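Local coordinates for protein PpBBE-like 1 D396N (Physcomitrella patens subsp. patens, PDB 6EO5) that probably oxidises cellobiose as a berberine bridge enzyme-like flavoprotein of the VAO family, using a bicovalently attached FAD, at residues A[236-240]-A[345-351]. Numbering follows the deposited sequence.
Sequences FKNFK and DAGINAM
F236 and I348 have the nearest CA atoms of the two helices, 6.7 Å apart; the axes of 236-240 and 345-351 approach to 10.4 Å, with their N-to-C directions at 127°. I348, a branched residue buried at the middle, touches both phenylalanines: its CG2 meets F236 CD2 at 3.5 Å, while CD1, carried outward by an extended chi2 of 176°, comes to the edge of the F239 ring and lies near the backbone of K240. F239 suits its place because a flat, apolar ring offers an edge to I348 and a face to M351, which bends at chi3 to lay its methyl CE over the ring centre, 3.9 Å from the centroid, a CH-pi contact, with SD farther above the same face. The broad F236 ring packs beside I348 yet tolerates polar neighbours: its edge meets the carbonyl O of D345, and the N349 amide lies off its plane but nearly parallel to it (9°). K240 has the length to run its aliphatic chain past the carboxylate before NZ forms a salt bridge of 3.1 Å to D345 OD1, on that oxygen's syn side. A methionine in place of K240 would probably leave the D345 carboxylate without this cationic mate. F239 also meets Y365 and M259 of the seven-stranded antiparallel sheet. The contact thus joins helices 235-246 and 345-355 beside that sheet in the substrate domain, as in VAO-type flavoproteins.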
ATOM      1  N   PHE A 236      -1.804  20.987 -17.898  1.00 55.99           N
ATOM      2  CA  PHE A 236      -0.521  21.571 -17.534  1.00 54.85           C
ATOM      3  C   PHE A 236      -0.697  22.595 -16.424  1.00 60.85           C
ATOM      4  O   PHE A 236       0.028  22.579 -15.417  1.00 56.68           O
ATOM      5  CB  PHE A 236       0.137  22.224 -18.747  1.00 54.83           C
ATOM      6  CG  PHE A 236       1.451  22.869 -18.430  1.00 58.94           C
ATOM      7  CD1 PHE A 236       1.507  24.179 -17.967  1.00 58.14           C
ATOM      8  CD2 PHE A 236       2.631  22.158 -18.561  1.00 57.32           C
ATOM      9  CE1 PHE A 236       2.713  24.762 -17.646  1.00 57.73           C
ATOM     10  CE2 PHE A 236       3.848  22.744 -18.244  1.00 57.64           C
ATOM     11  CZ  PHE A 236       3.887  24.044 -17.789  1.00 58.84           C
ATOM     12  N   LYS A 237      -1.658  23.507 -16.604  1.00 61.57           N
ATOM     13  CA  LYS A 237      -1.877  24.565 -15.631  1.00 54.41           C
ATOM     14  C   LYS A 237      -2.221  23.983 -14.266  1.00 57.60           C
ATOM     15  O   LYS A 237      -1.664  24.404 -13.242  1.00 60.52           O
ATOM     16  CB  LYS A 237      -2.980  25.495 -16.141  1.00 59.40           C
ATOM     17  CG  LYS A 237      -3.065  26.844 -15.440  1.00 62.57           C
ATOM     18  CD  LYS A 237      -4.218  27.678 -15.986  1.00 63.23           C
ATOM     19  CE  LYS A 237      -4.423  28.937 -15.154  1.00 68.81           C
ATOM     20  NZ  LYS A 237      -3.239  29.837 -15.227  1.00 76.97           N
ATOM     21  N   ASN A 238      -3.130  22.999 -14.228  1.00 53.99           N
ATOM     22  CA  ASN A 238      -3.529  22.436 -12.941  1.00 55.40           C
ATOM     23  C   ASN A 238      -2.372  21.699 -12.279  1.00 56.12           C
ATOM     24  O   ASN A 238      -2.134  21.867 -11.077  1.00 59.69           O
ATOM     25  CB  ASN A 238      -4.735  21.507 -13.095  1.00 56.91           C
ATOM     26  CG  ASN A 238      -5.970  22.220 -13.609  1.00 58.81           C
ATOM     27  OD1 ASN A 238      -5.984  23.438 -13.733  1.00 63.78           O
ATOM     28  ND2 ASN A 238      -7.017  21.460 -13.904  1.00 55.32           N
ATOM     29  N   PHE A 239      -1.628  20.888 -13.040  1.00 56.89           N
ATOM     30  CA  PHE A 239      -0.533  20.142 -12.429  1.00 54.97           C
ATOM     31  C   PHE A 239       0.562  21.076 -11.927  1.00 55.64           C
ATOM     32  O   PHE A 239       1.083  20.885 -10.820  1.00 56.40           O
ATOM     33  CB  PHE A 239       0.063  19.108 -13.394  1.00 50.65           C
ATOM     34  CG  PHE A 239       1.031  18.194 -12.712  1.00 49.99           C
ATOM     35  CD1 PHE A 239       0.567  17.145 -11.931  1.00 50.88           C
ATOM     36  CD2 PHE A 239       2.393  18.438 -12.754  1.00 53.57           C
ATOM     37  CE1 PHE A 239       1.436  16.327 -11.245  1.00 48.63           C
ATOM     38  CE2 PHE A 239       3.282  17.614 -12.068  1.00 53.22           C
ATOM     39  CZ  PHE A 239       2.794  16.556 -11.311  1.00 51.73           C
ATOM     40  N   LYS A 240       0.927  22.092 -12.722  1.00 56.02           N
ATOM     41  CA  LYS A 240       1.935  23.050 -12.274  1.00 56.47           C
ATOM     42  C   LYS A 240       1.501  23.743 -10.988  1.00 55.96           C
ATOM     43  O   LYS A 240       2.305  23.919 -10.065  1.00 55.84           O
ATOM     44  CB  LYS A 240       2.214  24.079 -13.366  1.00 53.94           C
ATOM     45  CG  LYS A 240       3.385  24.997 -13.078  1.00 51.37           C
ATOM     46  CD  LYS A 240       3.756  25.775 -14.337  1.00 60.00           C
ATOM     47  CE  LYS A 240       4.764  26.878 -14.052  1.00 57.15           C
ATOM     48  NZ  LYS A 240       5.745  26.371 -13.064  1.00 69.97           N
ATOM     49  N   ASP A 345       9.058  22.530 -16.228  1.00 60.94           N
ATOM     50  CA  ASP A 345       7.916  22.720 -17.118  1.00 57.28           C
ATOM     51  C   ASP A 345       8.014  21.786 -18.318  1.00 60.20           C
ATOM     52  O   ASP A 345       7.002  21.240 -18.779  1.00 60.87           O
ATOM     53  CB  ASP A 345       7.811  24.176 -17.569  1.00 52.01           C
ATOM     54  CG  ASP A 345       7.308  25.109 -16.452  1.00 66.98           C
ATOM     55  OD1 ASP A 345       6.869  24.629 -15.371  1.00 62.79           O
ATOM     56  OD2 ASP A 345       7.341  26.341 -16.665  1.00 70.23           O
ATOM     57  N   ALA A 346       9.231  21.570 -18.821  1.00 57.19           N
ATOM     58  CA  ALA A 346       9.420  20.641 -19.928  1.00 54.01           C
ATOM     59  C   ALA A 346       9.010  19.229 -19.529  1.00 57.75           C
ATOM     60  O   ALA A 346       8.385  18.510 -20.317  1.00 54.18           O
ATOM     61  CB  ALA A 346      10.880  20.670 -20.383  1.00 51.55           C
ATOM     62  N   GLY A 347       9.357  18.818 -18.301  1.00 58.49           N
ATOM     63  CA  GLY A 347       8.937  17.517 -17.809  1.00 52.92           C
ATOM     64  C   GLY A 347       7.428  17.374 -17.694  1.00 53.41           C
ATOM     65  O   GLY A 347       6.877  16.313 -17.993  1.00 53.17           O
ATOM     66  N   ILE A 348       6.738  18.429 -17.253  1.00 52.66           N
ATOM     67  CA  ILE A 348       5.284  18.336 -17.125  1.00 53.62           C
ATOM     68  C   ILE A 348       4.637  18.116 -18.491  1.00 55.00           C
ATOM     69  O   ILE A 348       3.723  17.296 -18.630  1.00 56.85           O
ATOM     70  CB  ILE A 348       4.713  19.580 -16.412  1.00 55.93           C
ATOM     71  CG1 ILE A 348       5.261  19.681 -14.989  1.00 53.66           C
ATOM     72  CG2 ILE A 348       3.195  19.527 -16.369  1.00 50.46           C
ATOM     73  CD1 ILE A 348       4.829  20.914 -14.259  1.00 55.15           C
ATOM     74  N   ASN A 349       5.112  18.824 -19.523  1.00 55.34           N
ATOM     75  CA  ASN A 349       4.575  18.612 -20.868  1.00 57.13           C
ATOM     76  C   ASN A 349       4.919  17.232 -21.409  1.00 55.26           C
ATOM     77  O   ASN A 349       4.090  16.601 -22.076  1.00 55.37           O
ATOM     78  CB  ASN A 349       5.087  19.674 -21.832  1.00 55.77           C
ATOM     79  CG  ASN A 349       4.441  21.005 -21.603  1.00 67.23           C
ATOM     80  OD1 ASN A 349       3.242  21.189 -21.845  1.00 74.86           O
ATOM     81  ND2 ASN A 349       5.230  21.956 -21.131  1.00 71.66           N
ATOM     82  N   ALA A 350       6.142  16.763 -21.163  1.00 50.90           N
ATOM     83  CA  ALA A 350       6.530  15.441 -21.644  1.00 54.72           C
ATOM     84  C   ALA A 350       5.666  14.364 -21.004  1.00 54.81           C
ATOM     85  O   ALA A 350       5.263  13.399 -21.665  1.00 54.15           O
ATOM     86  CB  ALA A 350       8.015  15.193 -21.366  1.00 51.60           C
ATOM     87  N   MET A 351       5.353  14.538 -19.721  1.00 50.66           N
ATOM     88  CA  MET A 351       4.493  13.607 -19.010  1.00 51.74           C
ATOM     89  C   MET A 351       3.090  13.591 -19.605  1.00 57.26           C
ATOM     90  O   MET A 351       2.541  12.520 -19.894  1.00 55.64           O
ATOM     91  CB  MET A 351       4.454  13.985 -17.532  1.00 50.87           C
ATOM     92  CG  MET A 351       3.581  13.110 -16.694  1.00 47.86           C
ATOM     93  SD  MET A 351       3.598  13.683 -14.997  1.00 58.53           S
ATOM     94  CE  MET A 351       2.652  15.203 -15.138  1.00 52.74           C
TER